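PDB 3IAL: prolyl-tRNA synthetase from Giardia lamblia ATCC 50803, which probably catalyses the ATP-dependent attachment of L-proline to tRNA(Pro) and is captured here with the intermediate prolyl-adenylate bound. Local coordinates for residues C203-K208 with F435-V440; I305-G310 with K348-K353; I74-F79 with K144-C149. One frame throughout, in Å; residues are numbered along the deposited sequence.

From the N terminus, contact 3 closes first: 74-79, just after helix 52-71, pairs with 144-149 of strand 143-152 in the catalytic domain, near the second subunit. Only later does contact 1 open, joining the core segment 203-208, behind helix 180-201, to 435-440 at the end of helix 416-438. In between, the chain passes through the anticodon-binding domain, where contact 2 (305-310 with 348-353) packs a strand against the start of helix 350-359. Contact 2 is therefore nested in the large loop of contact 1, while contact 3 stands in series with both. The centres of contacts 1 and 2 lie about 39 Å apart, and those of contacts 2 and 3 about 46 Å apart.

Contact 1: C203-K208 with F435-V440; sequences CFKGQK and FHNSMV
K205 lays its side chain over one face of the H436 imidazole. K205 CD is 4.0 Å from the centroid of the H436 ring and 30° off the ring normal, which meets the criteria for a CH-pi contact, and the closest approach is K205 CD to H436 CD2 at 3.5 Å. The lysine chain is extended throughout, with CG anti to the backbone N (chi1 -168°), and crosses the histidine at about a right angle. That stretch carries the amine past the ring, and K205 NZ donates to N437 OD1 at 3.2 Å, in the carbonyl plane and on a lone pair.

The backbone of K205 reaches the same ring by another route. A water lying in the imidazole plane is 2.7 Å from H436 ND1 and donates to K205 O, also at 2.7 Å. Face packing and an in-plane water thus act on the ring from different directions and would limit its rotation. On the NE2 side, Q207 brings OE1 to 3.8 Å from H436 NE2, a van der Waals approach, with its amide tilted 32° from the ring. Its NE2 turns instead to K208 O.

Farther out, the turn ending the helix is braced by S438 OG, which bonds F435 O at 2.8 Å. K205 also touches F433 of this helix, 416-438, while F204 packs on helix 276-285. Q207 pairs by its backbone with D227 of strand 222-229, and M439 with L459, so the contact joins the class II core, at 203-208, to the end of helix 416-438 and the strands that follow it.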
loop_
_atom_site.group_PDB
_atom_site.type_symbol
_atom_site.label_atom_id
_atom_site.label_comp_id
_atom_site.label_asym_id
_atom_site.label_seq_id
_atom_site.Cartn_x
_atom_site.Cartn_y
_atom_site.Cartn_z
ATOM N N CYS B 203 -4.242 -11.721 17.916
ATOM C CA CYS B 203 -4.704 -12.553 19.028
ATOM C C CYS B 203 -5.119 -13.979 18.679
ATOM O O CYS B 203 -6.040 -14.513 19.297
ATOM C CB CYS B 203 -5.868 -11.860 19.743
ATOM S SG CYS B 203 -5.485 -10.211 20.308
ATOM N N PHE B 204 -4.456 -14.602 17.707
ATOM C CA PHE B 204 -4.679 -16.032 17.430
ATOM C C PHE B 204 -3.364 -16.799 17.251
ATOM O O PHE B 204 -2.286 -16.211 17.210
ATOM C CB PHE B 204 -5.637 -16.240 16.242
ATOM C CG PHE B 204 -5.031 -15.944 14.892
ATOM C CD1 PHE B 204 -4.310 -16.915 14.213
ATOM C CD2 PHE B 204 -5.199 -14.696 14.297
ATOM C CE1 PHE B 204 -3.754 -16.647 12.961
ATOM C CE2 PHE B 204 -4.639 -14.419 13.046
ATOM C CZ PHE B 204 -3.921 -15.394 12.380
ATOM N N LYS B 205 -3.478 -18.116 17.162
ATOM C CA LYS B 205 -2.341 -19.021 17.157
ATOM C C LYS B 205 -2.441 -19.959 15.961
ATOM O O LYS B 205 -3.534 -20.300 15.520
ATOM C CB LYS B 205 -2.360 -19.846 18.453
ATOM C CG LYS B 205 -1.097 -20.611 18.724
ATOM C CD LYS B 205 -1.194 -21.394 20.007
ATOM C CE LYS B 205 -0.030 -22.376 20.129
ATOM N NZ LYS B 205 -0.104 -23.167 21.405
ATOM N N GLY B 206 -1.292 -20.382 15.452
ATOM C CA GLY B 206 -1.228 -21.390 14.407
ATOM C C GLY B 206 -0.231 -22.461 14.794
ATOM O O GLY B 206 0.644 -22.217 15.619
ATOM N N GLN B 207 -0.360 -23.646 14.201
ATOM C CA GLN B 207 0.620 -24.714 14.415
ATOM C C GLN B 207 1.808 -24.551 13.472
ATOM O O GLN B 207 1.669 -24.706 12.256
ATOM C CB GLN B 207 -0.010 -26.094 14.206
ATOM C CG GLN B 207 0.953 -27.254 14.466
ATOM C CD GLN B 207 1.450 -27.301 15.905
ATOM O OE1 GLN B 207 0.657 -27.334 16.845
ATOM N NE2 GLN B 207 2.765 -27.320 16.081
ATOM N N LYS B 208 2.973 -24.241 14.040
ATOM C CA LYS B 208 4.215 -24.166 13.278
ATOM C C LYS B 208 4.683 -25.570 12.917
ATOM O O LYS B 208 4.890 -26.390 13.805
ATOM C CB LYS B 208 5.296 -23.456 14.090
ATOM C CG LYS B 208 6.710 -23.630 13.531
ATOM C CD LYS B 208 7.679 -22.624 14.141
ATOM C CE LYS B 208 9.073 -22.768 13.557
ATOM N NZ LYS B 208 9.959 -21.674 14.043
ATOM N N PHE B 435 -8.748 -22.370 22.225
ATOM C CA PHE B 435 -9.383 -23.065 21.108
ATOM C C PHE B 435 -8.389 -23.891 20.305
ATOM O O PHE B 435 -8.666 -25.050 19.980
ATOM C CB PHE B 435 -10.088 -22.101 20.167
ATOM C CG PHE B 435 -10.623 -22.769 18.940
ATOM C CD1 PHE B 435 -11.724 -23.614 19.026
ATOM C CD2 PHE B 435 -10.011 -22.596 17.715
ATOM C CE1 PHE B 435 -12.219 -24.255 17.893
ATOM C CE2 PHE B 435 -10.502 -23.233 16.581
ATOM C CZ PHE B 435 -11.610 -24.054 16.672
ATOM N N HIS B 436 -7.244 -23.293 19.978
ATOM C CA HIS B 436 -6.176 -24.013 19.293
ATOM C C HIS B 436 -5.733 -25.229 20.113
ATOM O O HIS B 436 -5.708 -26.354 19.604
ATOM C CB HIS B 436 -4.968 -23.112 19.036
ATOM C CG HIS B 436 -3.761 -23.864 18.570
ATOM N ND1 HIS B 436 -3.487 -24.074 17.238
ATOM C CD2 HIS B 436 -2.772 -24.483 19.259
ATOM C CE1 HIS B 436 -2.377 -24.781 17.126
ATOM N NE2 HIS B 436 -1.924 -25.042 18.337
ATOM N N ASN B 437 -5.404 -24.998 21.382
ATOM C CA ASN B 437 -4.937 -26.077 22.266
ATOM C C ASN B 437 -5.943 -27.231 22.392
ATOM O O ASN B 437 -5.553 -28.390 22.450
ATOM C CB ASN B 437 -4.547 -25.528 23.652
ATOM C CG ASN B 437 -3.311 -24.629 23.600
ATOM O OD1 ASN B 437 -2.444 -24.804 22.749
ATOM N ND2 ASN B 437 -3.226 -23.669 24.520
ATOM N N SER B 438 -7.231 -26.902 22.401
ATOM C CA SER B 438 -8.300 -27.901 22.417
ATOM C C SER B 438 -8.431 -28.693 21.098
ATOM O O SER B 438 -9.057 -29.758 21.076
ATOM C CB SER B 438 -9.645 -27.232 22.748
ATOM O OG SER B 438 -10.275 -26.701 21.585
ATOM N N MET B 439 -7.859 -28.167 20.012
ATOM C CA MET B 439 -7.935 -28.783 18.682
ATOM C C MET B 439 -6.587 -29.378 18.240
ATOM O O MET B 439 -6.280 -29.462 17.047
ATOM C CB MET B 439 -8.444 -27.752 17.667
ATOM C CG MET B 439 -9.877 -27.317 17.923
ATOM S SD MET B 439 -11.088 -28.634 17.643
ATOM C CE MET B 439 -11.523 -28.340 15.937
ATOM N N VAL B 440 -5.790 -29.771 19.226
ATOM C CA VAL B 440 -4.623 -30.618 19.035
ATOM C C VAL B 440 -4.864 -31.858 19.896
ATOM O O VAL B 440 -4.932 -31.746 21.111
ATOM C CB VAL B 440 -3.336 -29.892 19.478
ATOM C CG1 VAL B 440 -2.124 -30.840 19.438
ATOM C CG2 VAL B 440 -3.100 -28.657 18.593
HETATM O O HOH W 1 -4.641 -22.742 15.243
#

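Contact 2: I305-G310 with K348-K353; sequences IPIGCG and KSMGDK
I305 and M350 reach toward each other tip to tip, with the methionine sulfur at the point of meeting: M350 SD is 3.5 Å from I305 CG2. The conformation of each side chain accounts for this. In I305, CG1 lies anti to the carbonyl carbon (chi1 -60°), which leaves the CG2 methyl as the branch that meets the sulfur. The longer branch runs on until I305 CD1 is 4.1 Å from M350 CE. M350 folds back on itself, bent at both chi2 (-58°) and chi3 (-69°), which turns its sulfur and terminal methyl to the strand.

Two residues along the strand, the I307 and M350 side chains cross at about a right angle, with I307 CG2 3.9 Å from M350 SD. I307 holds CG1 between its backbone N and carbonyl carbon, and CG2 is the branch left to meet the sulfur.

K353 adds a second layer, one turn along the helix from M350. Its extended chain slides past I305 in the opposite direction, with K353 CD 4.0 Å and K353 NZ 3.9 Å from I305 CG2.

The helix start is fixed by S349 at the N-cap: D352 N donates to S349 OG at 3.2 Å, and K353 N to S349 O at 3.0 Å. This sets the first turn that bears both M350 and K353. Strand 302-307 is itself held by backbone bonds from I305 and I307 to V368, and M350 also touches E367 of that neighbouring strand, 364-369. Strand and helix of the anticodon-binding domain are thus joined by apolar packing, two isoleucine methyls on one thioether sulfur, while the buried K353 ammonium lies beside the I305 methyl and is paired outside the two segments, weakly and at long range, with D343.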
loop_
_atom_site.group_PDB
_atom_site.type_symbol
_atom_site.label_atom_id
_atom_site.label_comp_id
_atom_site.label_asym_id
_atom_site.label_seq_id
_atom_site.Cartn_x
_atom_site.Cartn_y
_atom_site.Cartn_z
ATOM N N ILE B 305 -22.033 6.701 21.538
ATOM C CA ILE B 305 -23.445 6.860 21.219
ATOM C C ILE B 305 -24.135 7.791 22.219
ATOM O O ILE B 305 -24.243 7.464 23.399
ATOM C CB ILE B 305 -24.166 5.501 21.190
ATOM C CG1 ILE B 305 -23.525 4.586 20.137
ATOM C CG2 ILE B 305 -25.661 5.690 20.880
ATOM C CD1 ILE B 305 -23.963 3.129 20.224
ATOM N N PRO B 306 -24.580 8.966 21.753
ATOM C CA PRO B 306 -25.424 9.801 22.601
ATOM C C PRO B 306 -26.784 9.137 22.798
ATOM O O PRO B 306 -27.400 8.735 21.820
ATOM C CB PRO B 306 -25.573 11.107 21.803
ATOM C CG PRO B 306 -24.719 10.971 20.600
ATOM C CD PRO B 306 -24.391 9.542 20.415
ATOM N N ILE B 307 -27.229 8.994 24.044
ATOM C CA ILE B 307 -28.530 8.390 24.320
ATOM C C ILE B 307 -29.493 9.402 24.927
ATOM O O ILE B 307 -29.073 10.397 25.534
ATOM C CB ILE B 307 -28.435 7.128 25.226
ATOM C CG1 ILE B 307 -27.901 7.460 26.621
ATOM C CG2 ILE B 307 -27.582 6.061 24.565
ATOM C CD1 ILE B 307 -27.844 6.249 27.549
ATOM N N GLY B 308 -30.787 9.140 24.735
ATOM C CA GLY B 308 -31.850 9.962 25.299
ATOM C C GLY B 308 -31.969 11.372 24.752
ATOM O O GLY B 308 -32.595 12.221 25.381
ATOM N N CYS B 309 -31.377 11.629 23.587
ATOM C CA CYS B 309 -31.495 12.934 22.940
ATOM C C CYS B 309 -32.794 13.033 22.134
ATOM O O CYS B 309 -33.455 12.025 21.869
ATOM C CB CYS B 309 -30.284 13.209 22.048
ATOM S SG CYS B 309 -28.718 13.402 22.956
ATOM N N GLY B 310 -33.165 14.259 21.773
ATOM C CA GLY B 310 -34.363 14.511 20.972
ATOM C C GLY B 310 -35.678 14.577 21.734
ATOM O O GLY B 310 -36.745 14.611 21.118
ATOM N N LYS B 348 -32.728 6.232 14.701
ATOM C CA LYS B 348 -32.480 4.802 14.906
ATOM C C LYS B 348 -32.592 4.447 16.386
ATOM O O LYS B 348 -32.058 5.151 17.238
ATOM C CB LYS B 348 -31.079 4.409 14.414
ATOM C CG LYS B 348 -30.749 4.767 12.954
ATOM C CD LYS B 348 -30.866 3.580 11.989
ATOM C CE LYS B 348 -32.304 3.311 11.569
ATOM N NZ LYS B 348 -32.370 2.355 10.425
ATOM N N SER B 349 -33.267 3.344 16.689
ATOM C CA SER B 349 -33.331 2.848 18.061
ATOM C C SER B 349 -31.969 2.307 18.508
ATOM O O SER B 349 -31.136 1.941 17.678
ATOM C CB SER B 349 -34.396 1.757 18.194
ATOM O OG SER B 349 -33.926 0.519 17.696
ATOM N N MET B 350 -31.750 2.249 19.817
ATOM C CA MET B 350 -30.517 1.671 20.346
ATOM C C MET B 350 -30.339 0.216 19.924
ATOM O O MET B 350 -29.229 -0.192 19.591
ATOM C CB MET B 350 -30.433 1.794 21.872
ATOM C CG MET B 350 -29.924 3.150 22.346
ATOM S SD MET B 350 -28.281 3.553 21.696
ATOM C CE MET B 350 -27.257 2.371 22.556
ATOM N N GLY B 351 -31.425 -0.551 19.929
ATOM C CA GLY B 351 -31.400 -1.941 19.469
ATOM C C GLY B 351 -30.817 -2.099 18.073
ATOM O O GLY B 351 -29.979 -2.973 17.840
ATOM N N ASP B 352 -31.263 -1.251 17.148
ATOM C CA ASP B 352 -30.782 -1.281 15.768
ATOM C C ASP B 352 -29.332 -0.797 15.665
ATOM O O ASP B 352 -28.547 -1.357 14.897
ATOM C CB ASP B 352 -31.693 -0.453 14.856
ATOM C CG ASP B 352 -33.117 -1.004 14.787
ATOM O OD1 ASP B 352 -33.326 -2.192 15.124
ATOM O OD2 ASP B 352 -34.031 -0.245 14.399
ATOM N N LYS B 353 -28.969 0.217 16.450
ATOM C CA LYS B 353 -27.578 0.683 16.475
ATOM C C LYS B 353 -26.645 -0.402 16.994
ATOM O O LYS B 353 -25.606 -0.660 16.395
ATOM C CB LYS B 353 -27.412 1.929 17.336
ATOM C CG LYS B 353 -27.864 3.210 16.682
ATOM C CD LYS B 353 -27.561 4.393 17.581
ATOM C CE LYS B 353 -28.350 5.621 17.160
ATOM N NZ LYS B 353 -28.179 6.753 18.119
#

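Contact 3: I74-F79 with K144-C149; sequences ISQILF and KIHQTC
The H146 imidazole has Q76 over one face: Q76 CA stands 3.8 Å from the ring centroid and 23° off the normal, a CH-pi contact. At its edge, near the ring plane, lies the carbonyl of I74, whose O is 3.4 Å from H146 CD2. Y69 of helix 52-71 also meets the H146 ring, the two planes at about 60°. The second flat group, the F79 ring, has I77 CD1 and Q147 OE1 at its edge, and its plane is turned steeply against the Q147 amide.

The two segments pair as a short parallel ladder. S75 N donates to K144 O at 2.9 Å, H146 N to S75 O at 3.0 Å and I77 N to H146 O at 2.9 Å. Q76 and H146 point to one face of this pairing, S75 and I145 to the other. Beyond Q76 the two segments diverge, their end-to-end directions 47° apart, and Q147 replaces the backbone partner: its CG sits between the backbone N and the carbonyl carbon, and the extended chain delivers Q147 OE1 to F79 N at 2.8 Å, the donor approaching nearly along the C=O axis of the amide. Q147 NE2 pairs with E172. A water bonded to Q76 NE2, I77 O and T148 N fills in where direct pairing stops.

I77 CD1 packs on I145 CD1 at 3.5 Å. E66, on helix 52-71, accepts from Q76 weakly and bonds T148 OG1, while N171 bonds H146 ND1. S75, Q76, I77 and L78 also pack on the second subunit, L78 with backbone hydrogen bonds; a long helix followed by an interface strand is consistent with class II motif 1. Chemically, backbone bonds, one side-chain amide and one water continue the polar pairing as the segments diverge, thereby joining the subunit interface to the catalytic-domain strand 143-152.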
loop_
_atom_site.group_PDB
_atom_site.type_symbol
_atom_site.label_atom_id
_atom_site.label_comp_id
_atom_site.label_asym_id
_atom_site.label_seq_id
_atom_site.Cartn_x
_atom_site.Cartn_y
_atom_site.Cartn_z
ATOM N N ILE B 74 14.457 -5.515 5.918
ATOM C CA ILE B 74 13.918 -5.984 4.639
ATOM C C ILE B 74 13.186 -4.820 3.984
ATOM O O ILE B 74 12.241 -4.285 4.566
ATOM C CB ILE B 74 12.969 -7.170 4.810
ATOM C CG1 ILE B 74 13.615 -8.250 5.690
ATOM C CG2 ILE B 74 12.581 -7.747 3.414
ATOM C CD1 ILE B 74 12.682 -9.433 6.031
ATOM N N SER B 75 13.639 -4.420 2.791
ATOM C CA SER B 75 13.188 -3.164 2.175
ATOM C C SER B 75 12.038 -3.405 1.212
ATOM O O SER B 75 12.032 -4.379 0.457
ATOM C CB SER B 75 14.334 -2.479 1.432
ATOM O OG SER B 75 15.311 -1.996 2.324
ATOM N N GLN B 76 11.063 -2.514 1.234
ATOM C CA GLN B 76 9.904 -2.674 0.389
ATOM C C GLN B 76 10.242 -2.245 -1.031
ATOM O O GLN B 76 10.962 -1.269 -1.239
ATOM C CB GLN B 76 8.701 -1.883 0.907
ATOM C CG GLN B 76 7.391 -2.382 0.257
ATOM C CD GLN B 76 6.135 -1.866 0.936
ATOM O OE1 GLN B 76 6.204 -1.188 1.948
ATOM N NE2 GLN B 76 4.981 -2.184 0.366
ATOM N N ILE B 77 9.734 -3.004 -1.995
ATOM C CA ILE B 77 9.899 -2.709 -3.399
ATOM C C ILE B 77 8.605 -3.042 -4.121
ATOM O O ILE B 77 7.640 -3.500 -3.499
ATOM C CB ILE B 77 11.047 -3.552 -4.013
ATOM C CG1 ILE B 77 10.715 -5.048 -3.988
ATOM C CG2 ILE B 77 12.356 -3.287 -3.280
ATOM C CD1 ILE B 77 11.750 -5.892 -4.697
ATOM N N LEU B 78 8.579 -2.812 -5.431
ATOM C CA LEU B 78 7.481 -3.318 -6.262
ATOM C C LEU B 78 7.960 -3.731 -7.651
ATOM O O LEU B 78 8.595 -2.939 -8.368
ATOM C CB LEU B 78 6.352 -2.290 -6.387
ATOM C CG LEU B 78 5.094 -2.762 -7.147
ATOM C CD1 LEU B 78 4.467 -3.959 -6.441
ATOM C CD2 LEU B 78 4.072 -1.647 -7.277
ATOM N N PHE B 79 7.631 -4.975 -8.007
ATOM C CA PHE B 79 7.887 -5.537 -9.317
ATOM C C PHE B 79 6.631 -5.400 -10.170
ATOM O O PHE B 79 5.536 -5.267 -9.625
ATOM C CB PHE B 79 8.267 -7.024 -9.207
ATOM C CG PHE B 79 9.748 -7.272 -9.144
ATOM C CD1 PHE B 79 10.484 -6.882 -8.040
ATOM C CD2 PHE B 79 10.403 -7.885 -10.200
ATOM C CE1 PHE B 79 11.855 -7.099 -7.984
ATOM C CE2 PHE B 79 11.762 -8.112 -10.149
ATOM C CZ PHE B 79 12.494 -7.715 -9.038
ATOM N N LYS B 144 17.698 -8.054 0.905
ATOM C CA LYS B 144 16.427 -8.431 1.520
ATOM C C LYS B 144 15.330 -7.487 1.065
ATOM O O LYS B 144 15.374 -6.292 1.356
ATOM C CB LYS B 144 16.546 -8.375 3.049
ATOM C CG LYS B 144 17.715 -9.166 3.633
ATOM C CD LYS B 144 17.573 -9.339 5.139
ATOM C CE LYS B 144 18.794 -9.981 5.756
ATOM N NZ LYS B 144 18.629 -10.236 7.210
ATOM N N ILE B 145 14.340 -8.020 0.351
ATOM C CA ILE B 145 13.243 -7.202 -0.124
ATOM C C ILE B 145 11.890 -7.848 0.149
ATOM O O ILE B 145 11.812 -8.994 0.556
ATOM C CB ILE B 145 13.409 -6.843 -1.625
ATOM C CG1 ILE B 145 13.571 -8.087 -2.509
ATOM C CG2 ILE B 145 14.634 -5.913 -1.820
ATOM C CD1 ILE B 145 12.308 -8.839 -2.802
ATOM N N HIS B 146 10.826 -7.080 -0.044
ATOM C CA HIS B 146 9.478 -7.607 0.032
ATOM C C HIS B 146 8.551 -6.680 -0.727
ATOM O O HIS B 146 8.884 -5.519 -0.945
ATOM C CB HIS B 146 9.017 -7.745 1.485
ATOM C CG HIS B 146 8.814 -6.441 2.176
ATOM N ND1 HIS B 146 7.580 -5.830 2.259
ATOM C CD2 HIS B 146 9.687 -5.618 2.796
ATOM C CE1 HIS B 146 7.704 -4.690 2.915
ATOM N NE2 HIS B 146 8.973 -4.532 3.243
ATOM N N GLN B 147 7.399 -7.203 -1.134
ATOM C CA GLN B 147 6.387 -6.407 -1.805
ATOM C C GLN B 147 4.986 -6.846 -1.407
ATOM O O GLN B 147 4.735 -8.019 -1.158
ATOM C CB GLN B 147 6.540 -6.478 -3.317
ATOM C CG GLN B 147 6.302 -7.847 -3.926
ATOM C CD GLN B 147 6.500 -7.833 -5.426
ATOM O OE1 GLN B 147 6.951 -6.831 -5.985
ATOM N NE2 GLN B 147 6.176 -8.950 -6.087
ATOM N N THR B 148 4.092 -5.871 -1.341
ATOM C CA THR B 148 2.689 -6.095 -1.066
ATOM C C THR B 148 2.015 -5.869 -2.392
ATOM O O THR B 148 2.181 -4.813 -2.995
ATOM C CB THR B 148 2.158 -5.083 -0.047
ATOM O OG1 THR B 148 2.792 -5.321 1.211
ATOM C CG2 THR B 148 0.636 -5.186 0.087
ATOM N N CYS B 149 1.281 -6.864 -2.858
ATOM C CA CYS B 149 0.702 -6.813 -4.196
ATOM C C CYS B 149 -0.317 -7.933 -4.319
ATOM O O CYS B 149 -0.609 -8.620 -3.339
ATOM C CB CYS B 149 1.793 -6.977 -5.265
ATOM S SG CYS B 149 2.566 -8.643 -5.308
HETATM O O HOH W 2 5.184 -3.200 -2.257
#